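Local coordinates for protein 2-methyl-aconitate isomerase (PDB 5K87) that isomerises 2-methyl-trans-aconitate to 2-methyl-cis-aconitate in the 2-methylcitrate cycle of propionate breakdown, by base-catalysed proton abstraction and rotation about a carbon-carbon bond, at residues 21-26 and 318-323; 60-65 and 72-77; 80-83 and 89-92. The protein carries 1 engineered substitution. All coordinates share one frame; numbering follows the deposited sequence. Where two conformers were deposited one is given.

Contact 1: residues 21-26 and 318-323. With MLI (malonate ion), chain D.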
ATOM      1  N   GLY A  21     -13.478  -2.296  -3.432  1.00 10.03           N
ATOM      2  CA  GLY A  21     -14.836  -1.780  -3.471  1.00 11.49           C
ATOM      3  C   GLY A  21     -14.743  -0.271  -3.531  1.00 11.48           C
ATOM      4  O   GLY A  21     -14.118   0.333  -2.663  1.00 11.81           O
ATOM      5  N   GLY A  22     -15.327   0.342  -4.557  1.00 10.99           N
ATOM      6  CA  GLY A  22     -15.170   1.774  -4.735  1.00 11.72           C
ATOM      7  C   GLY A  22     -13.694   2.137  -4.769  1.00 11.26           C
ATOM      8  O   GLY A  22     -12.899   1.491  -5.463  1.00 11.67           O
ATOM      9  N   THR A  23     -13.313   3.144  -3.985  1.00 11.18           N
ATOM     10  CA  THR A  23     -11.930   3.603  -3.929  1.00 12.36           C
ATOM     11  C   THR A  23     -11.151   3.021  -2.747  1.00 11.80           C
ATOM     12  O   THR A  23     -10.200   3.643  -2.274  1.00 11.87           O
ATOM     13  CB  THR A  23     -11.876   5.138  -3.871  1.00 12.37           C
ATOM     14  OG1 THR A  23     -12.714   5.618  -2.810  1.00 11.98           O
ATOM     15  CG2 THR A  23     -12.387   5.728  -5.167  1.00 13.92           C
ATOM     16  N   SER A  24     -11.532   1.823  -2.297  1.00 11.69           N
ATOM     17  CA  SER A  24     -10.875   1.161  -1.166  1.00 11.60           C
ATOM     18  C   SER A  24     -10.559  -0.296  -1.461  1.00 10.70           C
ATOM     19  O   SER A  24     -11.158  -0.897  -2.351  1.00 10.75           O
ATOM     20  CB  SER A  24     -11.768   1.226   0.063  1.00 11.80           C
ATOM     21  OG  SER A  24     -12.127   2.575   0.325  1.00 15.27           O
ATOM     22  N   LYS A  25      -9.641  -0.868  -0.685  1.00 10.78           N
ATOM     23  CA  LYS A  25      -9.332  -2.295  -0.756  1.00 10.48           C
ATOM     24  C   LYS A  25      -9.470  -2.892   0.627  1.00 11.84           C
ATOM     25  O   LYS A  25      -9.040  -2.285   1.612  1.00 12.02           O
ATOM     26  CB  LYS A  25      -7.899  -2.547  -1.250  1.00 12.59           C
ATOM     27  CG  LYS A  25      -7.638  -2.078  -2.668  1.00 12.50           C
ATOM     28  CD  LYS A  25      -6.309  -2.604  -3.208  1.00 13.72           C
ATOM     29  CE  LYS A  25      -5.095  -1.909  -2.605  1.00 12.09           C
ATOM     30  NZ  LYS A  25      -3.857  -2.404  -3.276  1.00 12.33           N
ATOM     31  N   GLY A  26     -10.028  -4.093   0.701  1.00 10.33           N
ATOM     32  CA  GLY A  26     -10.161  -4.763   1.974  1.00 12.09           C
ATOM     33  C   GLY A  26     -10.086  -6.267   1.852  1.00 10.10           C
ATOM     34  O   GLY A  26     -10.219  -6.832   0.761  1.00 10.56           O
ATOM     35  N   LEU A 318      -5.788  13.606   5.314  1.00 11.77           N
ATOM     36  CA  LEU A 318      -6.695  13.925   4.223  1.00 12.21           C
ATOM     37  C   LEU A 318      -6.887  12.687   3.350  1.00 12.26           C
ATOM     38  O   LEU A 318      -5.917  12.080   2.890  1.00 12.39           O
ATOM     39  CB  LEU A 318      -6.153  15.083   3.380  1.00 13.25           C
ATOM     40  CG  LEU A 318      -7.175  15.609   2.375  1.00 14.76           C
ATOM     41  CD1 LEU A 318      -8.212  16.462   3.097  1.00 18.55           C
ATOM     42  CD2 LEU A 318      -6.511  16.401   1.257  1.00 16.44           C
ATOM     43  N   HIS A 319      -8.143  12.327   3.130  1.00 11.72           N
ATOM     44  CA  HIS A 319      -8.504  11.164   2.343  1.00 11.48           C
ATOM     45  C   HIS A 319      -8.248  11.412   0.860  1.00 12.34           C
ATOM     46  O   HIS A 319      -8.466  12.511   0.351  1.00 11.97           O
ATOM     47  CB  HIS A 319      -9.973  10.832   2.599  1.00 11.51           C
ATOM     48  CG  HIS A 319     -10.405   9.506   2.070  1.00 11.38           C
ATOM     49  ND1 HIS A 319     -10.800   9.323   0.757  1.00 12.15           N
ATOM     50  CD2 HIS A 319     -10.544   8.301   2.671  1.00 13.38           C
ATOM     51  CE1 HIS A 319     -11.144   8.068   0.578  1.00 12.20           C
ATOM     52  NE2 HIS A 319     -10.992   7.418   1.726  1.00 12.74           N
ATOM     53  N   HIS A 320      -7.804  10.370   0.160  1.00 11.35           N
ATOM     54  CA  HIS A 320      -7.383  10.506  -1.230  1.00 12.03           C
ATOM     55  C   HIS A 320      -8.545  10.770  -2.183  1.00 11.93           C
ATOM     56  O   HIS A 320      -8.347  11.268  -3.294  1.00 12.55           O
ATOM     57  CB  HIS A 320      -6.597   9.267  -1.670  1.00 11.77           C
ATOM     58  CG  HIS A 320      -7.440   8.047  -1.882  1.00 12.86           C
ATOM     59  ND1 HIS A 320      -7.662   7.514  -3.133  1.00 13.27           N
ATOM     60  CD2 HIS A 320      -8.108   7.252  -1.010  1.00 13.80           C
ATOM     61  CE1 HIS A 320      -8.425   6.442  -3.022  1.00 15.79           C
ATOM     62  NE2 HIS A 320      -8.715   6.262  -1.747  1.00 14.43           N
ATOM     63  N   ALA A 321      -9.757  10.430  -1.760  1.00 11.20           N
ATOM     64  CA  ALA A 321     -10.936  10.608  -2.602  1.00 12.35           C
ATOM     65  C   ALA A 321     -12.076  11.037  -1.680  1.00 12.30           C
ATOM     66  O   ALA A 321     -12.019  12.123  -1.112  1.00 11.80           O
ATOM     67  CB  ALA A 321     -11.248   9.330  -3.372  1.00 12.30           C
ATOM     68  N   MET A 322     -13.090  10.201  -1.498  1.00 12.43           N
ATOM     69  CA  MET A 322     -14.061  10.446  -0.431  1.00 10.90           C
ATOM     70  C   MET A 322     -14.551   9.127   0.155  1.00 12.20           C
ATOM     71  O   MET A 322     -14.845   8.170  -0.581  1.00 12.25           O
ATOM     72  CB  MET A 322     -15.249  11.297  -0.910  1.00 11.89           C
ATOM     73  CG  MET A 322     -16.194  11.727   0.211  1.00 12.42           C
ATOM     74  SD  MET A 322     -15.382  12.639   1.545  1.00 12.93           S
ATOM     75  CE  MET A 322     -14.725  14.026   0.624  1.00 15.46           C
ATOM     76  N   MET A 323     -14.620   9.060   1.481  1.00 11.54           N
ATOM     77  CA  MET A 323     -15.222   7.905   2.135  1.00 11.74           C
ATOM     78  C   MET A 323     -16.686   7.799   1.703  1.00 12.20           C
ATOM     79  O   MET A 323     -17.391   8.812   1.586  1.00 12.59           O
ATOM     80  CB  MET A 323     -15.132   8.042   3.656  1.00 12.08           C
ATOM     81  CG  MET A 323     -13.720   8.159   4.199  1.00 12.52           C
ATOM     82  SD  MET A 323     -13.133   9.868   4.322  1.00 13.39           S
ATOM     83  CE  MET A 323     -14.014  10.448   5.766  1.00 15.15           C
TER
HETATM   84  C1  MLI D 402     -14.190   4.466   3.911  1.00 14.04           C
HETATM   85  C2  MLI D 402     -15.604   4.449   3.359  1.00 13.18           C
HETATM   86  C3  MLI D 402     -13.189   4.359   2.785  1.00 14.25           C
HETATM   87  O6  MLI D 402     -16.583   4.644   4.130  1.00 13.24           O
HETATM   88  O7  MLI D 402     -15.797   4.226   2.130  1.00 13.46           O
HETATM   89  O8  MLI D 402     -12.485   3.315   2.659  1.00 15.64           O
HETATM   90  O9  MLI D 402     -13.075   5.307   1.964  1.00 14.19           O
HETATM   91  O   HOH W   1     -14.422   7.772  -3.289  1.00 12.55           O
HETATM   92  O   HOH W   2     -11.637   5.229  -0.359  1.00 13.05           O
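The substrate site of this DAP-epimerase-clan isomerase is closed here between the turn at Thr23-Ser24 and the loop holding His319 and His320, with one malonate carboxylate bound from both segments. Ser24 OG donates to malonate O8 in a very short bond of 2.5 Å, while His319 NE2 reaches the other oxygen of that carboxylate, malonate O9, at 3.0 Å with an N-H...O angle of 131°. The opposite ring nitrogen, His319 ND1, accepts the backbone N-H of Ala321 at 2.9 Å; this tie holds the imidazole in place and is consistent with a proton on NE2, the side facing the ligand. Were this histidine an alanine, malonate O9 would probably lose this donor and the Ala321 N-H its acceptor.

Direct protein contact is slighter. Thr23 O lies at the edge of the His320 ring, in its plane, and takes a weak bond from His320 NE2 (3.1 Å, 134°). Ala321 CB sits 4.0 Å above the centre of that same ring. Thr23 OG1, lying between the backbone N and the carbonyl carbon (chi1 52°), meets two waters: one is also held by Met322 O, and the other donates to Ser24 OG and malonate O9. Met323, inferred to be a proton donor/acceptor, lays its CB 3.6 Å from malonate C2.

Gly21 to Ser24 form a type II' turn joining strands 12-21 and 24-30, whereas Met323 is the N-cap of helix 324-334. Asn111 bridges the segments, bonding Thr23 N and Met322 O, and Met322 and Met323 pack on Ala312 of strand 308-314.

Contact 2: residues 60-65 and 72-77. Engineered in segment 72-77: Glu75 (natural residue Lys).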
ATOM      1  N   ALA A  60       4.862   1.914   9.924  1.00 13.01           N
ATOM      2  CA  ALA A  60       3.756   2.518   9.165  1.00 13.35           C
ATOM      3  C   ALA A  60       3.794   2.179   7.666  1.00 12.95           C
ATOM      4  O   ALA A  60       3.477   3.020   6.821  1.00 13.91           O
ATOM      5  CB  ALA A  60       3.700   4.042   9.396  1.00 16.75           C
ATOM      6  N   LYS A  61       4.184   0.944   7.343  1.00 12.42           N
ATOM      7  CA  LYS A  61       4.263   0.494   5.950  0.69 12.84           C
ATOM      8  C   LYS A  61       3.412  -0.739   5.644  1.00 11.77           C
ATOM      9  O   LYS A  61       3.123  -1.006   4.484  1.00 12.47           O
ATOM     10  CB  LYS A  61       5.710   0.188   5.552  0.69 13.24           C
ATOM     11  CG  LYS A  61       6.643   1.391   5.579  0.69 14.45           C
ATOM     12  CD  LYS A  61       6.222   2.449   4.577  0.69 16.18           C
ATOM     13  CE  LYS A  61       7.163   3.643   4.622  0.69 16.13           C
ATOM     14  NZ  LYS A  61       6.709   4.719   3.700  0.69 21.79           N
ATOM     15  N   GLN A  62       3.045  -1.498   6.673  1.00 10.67           N
ATOM     16  CA  GLN A  62       2.295  -2.761   6.514  1.00 11.51           C
ATOM     17  C   GLN A  62       2.918  -3.706   5.470  1.00 11.55           C
ATOM     18  O   GLN A  62       2.221  -4.353   4.679  1.00 12.29           O
ATOM     19  CB  GLN A  62       0.789  -2.514   6.285  1.00 10.73           C
ATOM     20  CG  GLN A  62       0.140  -1.888   7.528  1.00 11.10           C
ATOM     21  CD  GLN A  62      -1.324  -1.533   7.357  1.00 10.68           C
ATOM     22  OE1 GLN A  62      -1.775  -1.179   6.267  1.00 12.30           O
ATOM     23  NE2 GLN A  62      -2.075  -1.609   8.449  1.00 10.65           N
ATOM     24  N   ILE A  63       4.242  -3.794   5.491  1.00 11.12           N
ATOM     25  CA  ILE A  63       4.983  -4.675   4.592  1.00 12.38           C
ATOM     26  C   ILE A  63       4.848  -6.142   5.024  1.00 11.63           C
ATOM     27  O   ILE A  63       5.143  -7.068   4.264  1.00 13.11           O
ATOM     28  CB  ILE A  63       6.463  -4.229   4.530  1.00 14.45           C
ATOM     29  CG1 ILE A  63       6.570  -2.886   3.825  1.00 26.25           C
ATOM     30  CG2 ILE A  63       7.341  -5.239   3.804  1.00 16.80           C
ATOM     31  CD1 ILE A  63       6.590  -3.015   2.357  1.00 23.99           C
ATOM     32  N   ASP A  64       4.390  -6.363   6.245  1.00 10.32           N
ATOM     33  CA  ASP A  64       4.246  -7.721   6.756  1.00 11.78           C
ATOM     34  C   ASP A  64       2.776  -8.115   6.898  1.00 12.06           C
ATOM     35  O   ASP A  64       2.409  -8.855   7.799  1.00 13.11           O
ATOM     36  CB  ASP A  64       4.986  -7.860   8.083  1.00 12.61           C
ATOM     37  CG  ASP A  64       5.465  -9.267   8.357  1.00 13.05           C
ATOM     38  OD1 ASP A  64       5.334 -10.166   7.497  1.00 12.93           O
ATOM     39  OD2 ASP A  64       6.035  -9.428   9.468  1.00 18.23           O
ATOM     40  N   GLY A  65       1.939  -7.633   5.984  1.00 11.59           N
ATOM     41  CA  GLY A  65       0.557  -8.071   5.910  1.00 10.98           C
ATOM     42  C   GLY A  65      -0.123  -7.571   4.654  1.00 10.08           C
ATOM     43  O   GLY A  65       0.522  -7.057   3.733  1.00 11.12           O
ATOM     44  N   SER A  72      -7.676   3.712   3.734  1.00 12.03           N
ATOM     45  CA  SER A  72      -8.538   3.101   2.728  0.56 12.99           C
ATOM     46  C   SER A  72      -8.023   1.745   2.250  1.00 12.75           C
ATOM     47  O   SER A  72      -8.672   1.091   1.433  1.00 13.60           O
ATOM     48  CB  SER A  72      -8.760   4.051   1.551  0.56 17.05           C
ATOM     49  OG  SER A  72      -7.529   4.521   1.044  0.56 15.91           O
ATOM     50  N   THR A  73      -6.878   1.313   2.777  1.00 11.11           N
ATOM     51  CA  THR A  73      -6.324  -0.004   2.474  1.00 11.02           C
ATOM     52  C   THR A  73      -5.938  -0.768   3.735  1.00 12.10           C
ATOM     53  O   THR A  73      -5.104  -1.673   3.670  1.00 15.47           O
ATOM     54  CB  THR A  73      -5.083   0.074   1.556  1.00 12.30           C
ATOM     55  OG1 THR A  73      -4.042   0.809   2.211  1.00 13.66           O
ATOM     56  CG2 THR A  73      -5.414   0.738   0.234  1.00 13.61           C
ATOM     57  N   SER A  74      -6.532  -0.425   4.877  1.00 10.94           N
ATOM     58  CA  SER A  74      -6.280  -1.147   6.123  1.00 11.03           C
ATOM     59  C   SER A  74      -7.644  -1.523   6.688  1.00 10.67           C
ATOM     60  O   SER A  74      -8.088  -1.009   7.715  1.00 12.12           O
ATOM     61  CB  SER A  74      -5.464  -0.279   7.087  1.00 11.28           C
ATOM     62  OG  SER A  74      -4.994  -1.025   8.212  1.00 11.56           O
ATOM     63  N   GLU A  75      -8.311  -2.420   5.959  1.00 11.14           N
ATOM     64  CA  GLU A  75      -9.750  -2.640   6.067  1.00 11.42           C
ATOM     65  C   GLU A  75     -10.071  -4.120   6.029  1.00 11.35           C
ATOM     66  O   GLU A  75      -9.517  -4.868   5.208  1.00 11.10           O
ATOM     67  CB  GLU A  75     -10.499  -1.926   4.928  1.00 11.88           C
ATOM     68  CG  GLU A  75     -10.361  -0.411   4.983  1.00 13.34           C
ATOM     69  CD  GLU A  75     -11.341   0.346   4.109  1.00 14.10           C
ATOM     70  OE1 GLU A  75     -12.025  -0.247   3.261  1.00 16.71           O
ATOM     71  OE2 GLU A  75     -11.438   1.576   4.283  1.00 16.69           O
ATOM     72  N   THR A  76     -10.989  -4.531   6.902  1.00 10.46           N
ATOM     73  CA  THR A  76     -11.459  -5.904   6.946  1.00 10.90           C
ATOM     74  C   THR A  76     -12.974  -5.954   7.006  1.00 10.20           C
ATOM     75  O   THR A  76     -13.625  -5.029   7.509  1.00 11.46           O
ATOM     76  CB  THR A  76     -10.876  -6.659   8.151  1.00 11.69           C
ATOM     77  OG1 THR A  76     -11.276  -6.012   9.371  1.00 13.42           O
ATOM     78  CG2 THR A  76      -9.345  -6.709   8.057  1.00 13.65           C
ATOM     79  N   VAL A  77     -13.526  -7.046   6.490  1.00 10.32           N
ATOM     80  CA  VAL A  77     -14.969  -7.221   6.406  1.00 10.12           C
ATOM     81  C   VAL A  77     -15.312  -8.660   6.765  1.00 10.15           C
ATOM     82  O   VAL A  77     -14.667  -9.599   6.282  1.00 11.09           O
ATOM     83  CB  VAL A  77     -15.469  -6.931   4.973  1.00 11.15           C
ATOM     84  CG1 VAL A  77     -16.937  -7.291   4.818  1.00 12.46           C
ATOM     85  CG2 VAL A  77     -15.224  -5.475   4.593  1.00 12.13           C
TER
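Gln62 sends CG anti to its carbonyl carbon (chi1 -66°) and runs extended beyond it, while Ser74 turns OG anti to the backbone N (chi1 -170°); together these torsions span a gap of 8.7 Å between Gln62 CA and Ser74 CA. The contact ties the type I turn from Gln62 to Gly65 to the approach of strand 75-81 through Ser74, itself part of the substrate-binding run Ser71 to Glu75.

A single direct bond crosses, from Gln62 NE2 to Ser74 OG at 3.0 Å. Its N-H...O angle of 175° is almost straight, and Ser74 OG lies practically in the amide plane, so the carboxamide is aimed squarely at the hydroxyl. Other partners fix both ends: Gln62 OE1 accepts from Ala69 N, Gln62 NE2 also bonds Ser55 OG, and Ser74 OG bonds Val96 O, while Ile53 of helix 43-53 packs on both side chains. With both amide atoms engaged, the rotation of the group is set and its buried polar atoms are satisfied.

Neighbouring residues face the active site and the dimer interface. Glu75, an engineered replacement for the natural lysine, stands at a substrate-binding position and touches Cys109, inferred to be a proton donor/acceptor. In the turn, Asp64 forms salt bridges to Arg20 and Arg387 of the second subunit, and Ile63 packs on Thr73 of that subunit. Beyond the bond itself the two segments meet lightly: Ser74 CB stands 3.9 Å from both Gln62 OE1 and Gln62 NE2.

Contact 3: residues 80-83 and 89-92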
ATOM      1  N   SER A  80     -21.913 -12.684   6.963  1.00 12.10           N
ATOM      2  CA  SER A  80     -22.603 -13.885   7.409  1.00 13.06           C
ATOM      3  C   SER A  80     -24.052 -13.825   6.952  1.00 13.31           C
ATOM      4  O   SER A  80     -24.547 -12.770   6.552  1.00 13.75           O
ATOM      5  CB  SER A  80     -22.563 -13.964   8.928  1.00 15.11           C
ATOM      6  OG  SER A  80     -23.085 -12.779   9.499  1.00 19.11           O
ATOM      7  N   HIS A  81     -24.733 -14.967   7.015  1.00 15.67           N
ATOM      8  CA  HIS A  81     -26.181 -15.011   6.801  1.00 16.96           C
ATOM      9  C   HIS A  81     -26.874 -14.120   7.804  1.00 17.87           C
ATOM     10  O   HIS A  81     -26.503 -14.079   8.976  1.00 20.53           O
ATOM     11  CB  HIS A  81     -26.721 -16.426   7.018  1.00 20.92           C
ATOM     12  CG  HIS A  81     -26.246 -17.424   6.016  0.91 21.50           C
ATOM     13  ND1 HIS A  81     -26.705 -17.454   4.714  0.87 22.27           N
ATOM     14  CD2 HIS A  81     -25.368 -18.448   6.125  0.95 22.36           C
ATOM     15  CE1 HIS A  81     -26.120 -18.442   4.066  1.00 21.31           C
ATOM     16  NE2 HIS A  81     -25.305 -19.065   4.900  0.76 21.81           N
ATOM     17  N   SER A  82     -27.907 -13.420   7.354  1.00 17.25           N
ATOM     18  CA  SER A  82     -28.655 -12.549   8.249  1.00 16.78           C
ATOM     19  C   SER A  82     -29.816 -13.264   8.927  1.00 17.03           C
ATOM     20  O   SER A  82     -30.451 -14.138   8.337  1.00 19.82           O
ATOM     21  CB  SER A  82     -29.193 -11.341   7.495  1.00 16.66           C
ATOM     22  OG  SER A  82     -29.760 -10.414   8.404  1.00 15.94           O
ATOM     23  N   SER A  83     -30.092 -12.870  10.163  1.00 17.39           N
ATOM     24  CA  SER A  83     -31.309 -13.287  10.861  1.00 19.16           C
ATOM     25  C   SER A  83     -32.316 -12.145  10.962  1.00 18.73           C
ATOM     26  O   SER A  83     -33.320 -12.249  11.674  1.00 19.50           O
ATOM     27  CB  SER A  83     -30.983 -13.801  12.263  1.00 26.43           C
ATOM     28  OG  SER A  83     -30.270 -15.023  12.205  1.00 30.63           O
ATOM     29  N   VAL A  89     -27.806 -10.504   4.131  1.00 13.92           N
ATOM     30  CA  VAL A  89     -26.461 -10.725   4.623  1.00 13.17           C
ATOM     31  C   VAL A  89     -26.162  -9.704   5.710  1.00 12.48           C
ATOM     32  O   VAL A  89     -26.597  -8.552   5.614  1.00 14.19           O
ATOM     33  CB  VAL A  89     -25.429 -10.637   3.453  1.00 14.69           C
ATOM     34  CG1 VAL A  89     -25.469  -9.271   2.785  1.00 14.36           C
ATOM     35  CG2 VAL A  89     -24.014 -10.983   3.925  1.00 15.56           C
ATOM     36  N   ASP A  90     -25.456 -10.127   6.754  1.00 12.66           N
ATOM     37  CA  ASP A  90     -24.963  -9.224   7.792  0.92 12.43           C
ATOM     38  C   ASP A  90     -23.522  -8.820   7.488  1.00 12.59           C
ATOM     39  O   ASP A  90     -22.680  -9.667   7.148  1.00 13.20           O
ATOM     40  CB  ASP A  90     -24.982  -9.888   9.163  0.92 14.19           C
ATOM     41  CG  ASP A  90     -26.369 -10.020   9.749  0.92 16.71           C
ATOM     42  OD1 ASP A  90     -27.345  -9.534   9.149  0.92 16.08           O
ATOM     43  OD2 ASP A  90     -26.466 -10.610  10.847  0.92 20.95           O
ATOM     44  N   TYR A  91     -23.237  -7.538   7.675  1.00 11.72           N
ATOM     45  CA  TYR A  91     -21.965  -6.939   7.280  1.00 11.38           C
ATOM     46  C   TYR A  91     -21.322  -6.240   8.479  1.00 11.93           C
ATOM     47  O   TYR A  91     -21.894  -5.295   9.030  1.00 12.14           O
ATOM     48  CB  TYR A  91     -22.258  -5.956   6.143  1.00 10.85           C
ATOM     49  CG  TYR A  91     -21.214  -4.924   5.754  1.00 10.88           C
ATOM     50  CD1 TYR A  91     -19.849  -5.125   5.960  1.00 11.25           C
ATOM     51  CD2 TYR A  91     -21.611  -3.734   5.155  1.00 12.11           C
ATOM     52  CE1 TYR A  91     -18.919  -4.164   5.577  1.00 11.35           C
ATOM     53  CE2 TYR A  91     -20.687  -2.776   4.764  1.00 11.96           C
ATOM     54  CZ  TYR A  91     -19.348  -2.998   4.987  1.00 11.35           C
ATOM     55  OH  TYR A  91     -18.419  -2.053   4.613  1.00 12.85           O
ATOM     56  N   LEU A  92     -20.141  -6.720   8.872  1.00 11.10           N
ATOM     57  CA  LEU A  92     -19.304  -6.031   9.851  1.00 11.08           C
ATOM     58  C   LEU A  92     -18.053  -5.490   9.180  1.00 12.15           C
ATOM     59  O   LEU A  92     -17.356  -6.213   8.453  1.00 11.97           O
ATOM     60  CB  LEU A  92     -18.889  -6.953  10.993  1.00 12.79           C
ATOM     61  CG  LEU A  92     -19.945  -7.247  12.055  1.00 13.99           C
ATOM     62  CD1 LEU A  92     -19.446  -8.344  12.991  1.00 16.62           C
ATOM     63  CD2 LEU A  92     -20.279  -5.984  12.837  1.00 15.69           C
TER
HETATM   64  O   HOH W   3     -21.000 -10.721   9.799  1.00 20.02           O
HETATM   65  O   HOH W   4     -25.326 -12.893  11.164  1.00 40.01           O
HETATM   66  O   HOH W   5     -28.666 -11.309  11.946  1.00 23.29           O
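Ser80 and Asp90 form an antiparallel hydrogen-bonded pair, with Ser80 N to Asp90 O at 3.1 Å and Asp90 N to Ser80 O at 2.8 Å, and the next pair, His81 with Val89, is non-hydrogen-bonded. This is the end of the beta hairpin of strands 75-81 and 89-96, where the first strand gives way to the connecting loop.

The side chains of Ser80 and Asp90 lie on the same face of the sheet, Ser80 OG coming 3.5 Å from Asp90 CB. In the conformer described, one of two, Asp90 has CG anti to its carbonyl carbon (chi1 -74°) and leans its carboxylate over the start of the loop. There Ser82 OG donates to Asp90 OD1 at 2.7 Å, meeting that oxygen on its syn side but 33° out of the carboxylate plane. Ser82 OG in turn bonds Lys84 N, linking the carboxylate to the loop beyond.

Asp90 OD2 reaches the same region through water. One water donates to both Asp90 OD2 and His81 O while accepting from Ser80 OG; another accepts from Ser83 N and donates to Asp90 OD2, 2.6 Å away. The carboxylate thus gathers, directly or at one remove, groups from four consecutive residues, Ser80 to Ser83. On the face away from Ser80 and Asp90, the buried Val89 swings CG2 to 3.2 Å from Ser80 O, and Val89 CA makes a bent CA-H...O contact with the same oxygen, so Ser80 O is crowded beside its backbone bond. Val89 further packs on Ala120 of helix 113-122 and Ile141 of strand 135-143.

In this conformer three donors to Asp90, one hydroxyl and two waters, would be expected to stabilise its negative charge, and the reliance on water for OD2 fits a hairpin end at the protein surface.

Contacts 1 and 2 are buried and contact 3 is at the surface, yet strands 24-30, 75-81 and 89-96 are successive neighbours that connect all three. Contact 1, between segments 292 residues apart, encloses the other two along the chain and joins its sides largely through ligand and water. Contact 2 relies on one direct amide-to-hydroxyl bond, and contact 3 on a backbone ladder with a hydrated carboxylate. Contacts 1 and 2 touch, Lys25 N lying 3.0 Å from Ser72 O, and both reach the second subunit. Contact 3 shares strand 75-81 with contact 2, where Val77 CG1 packs 3.8 Å from Tyr91 CE1, but lies away from the substrate site.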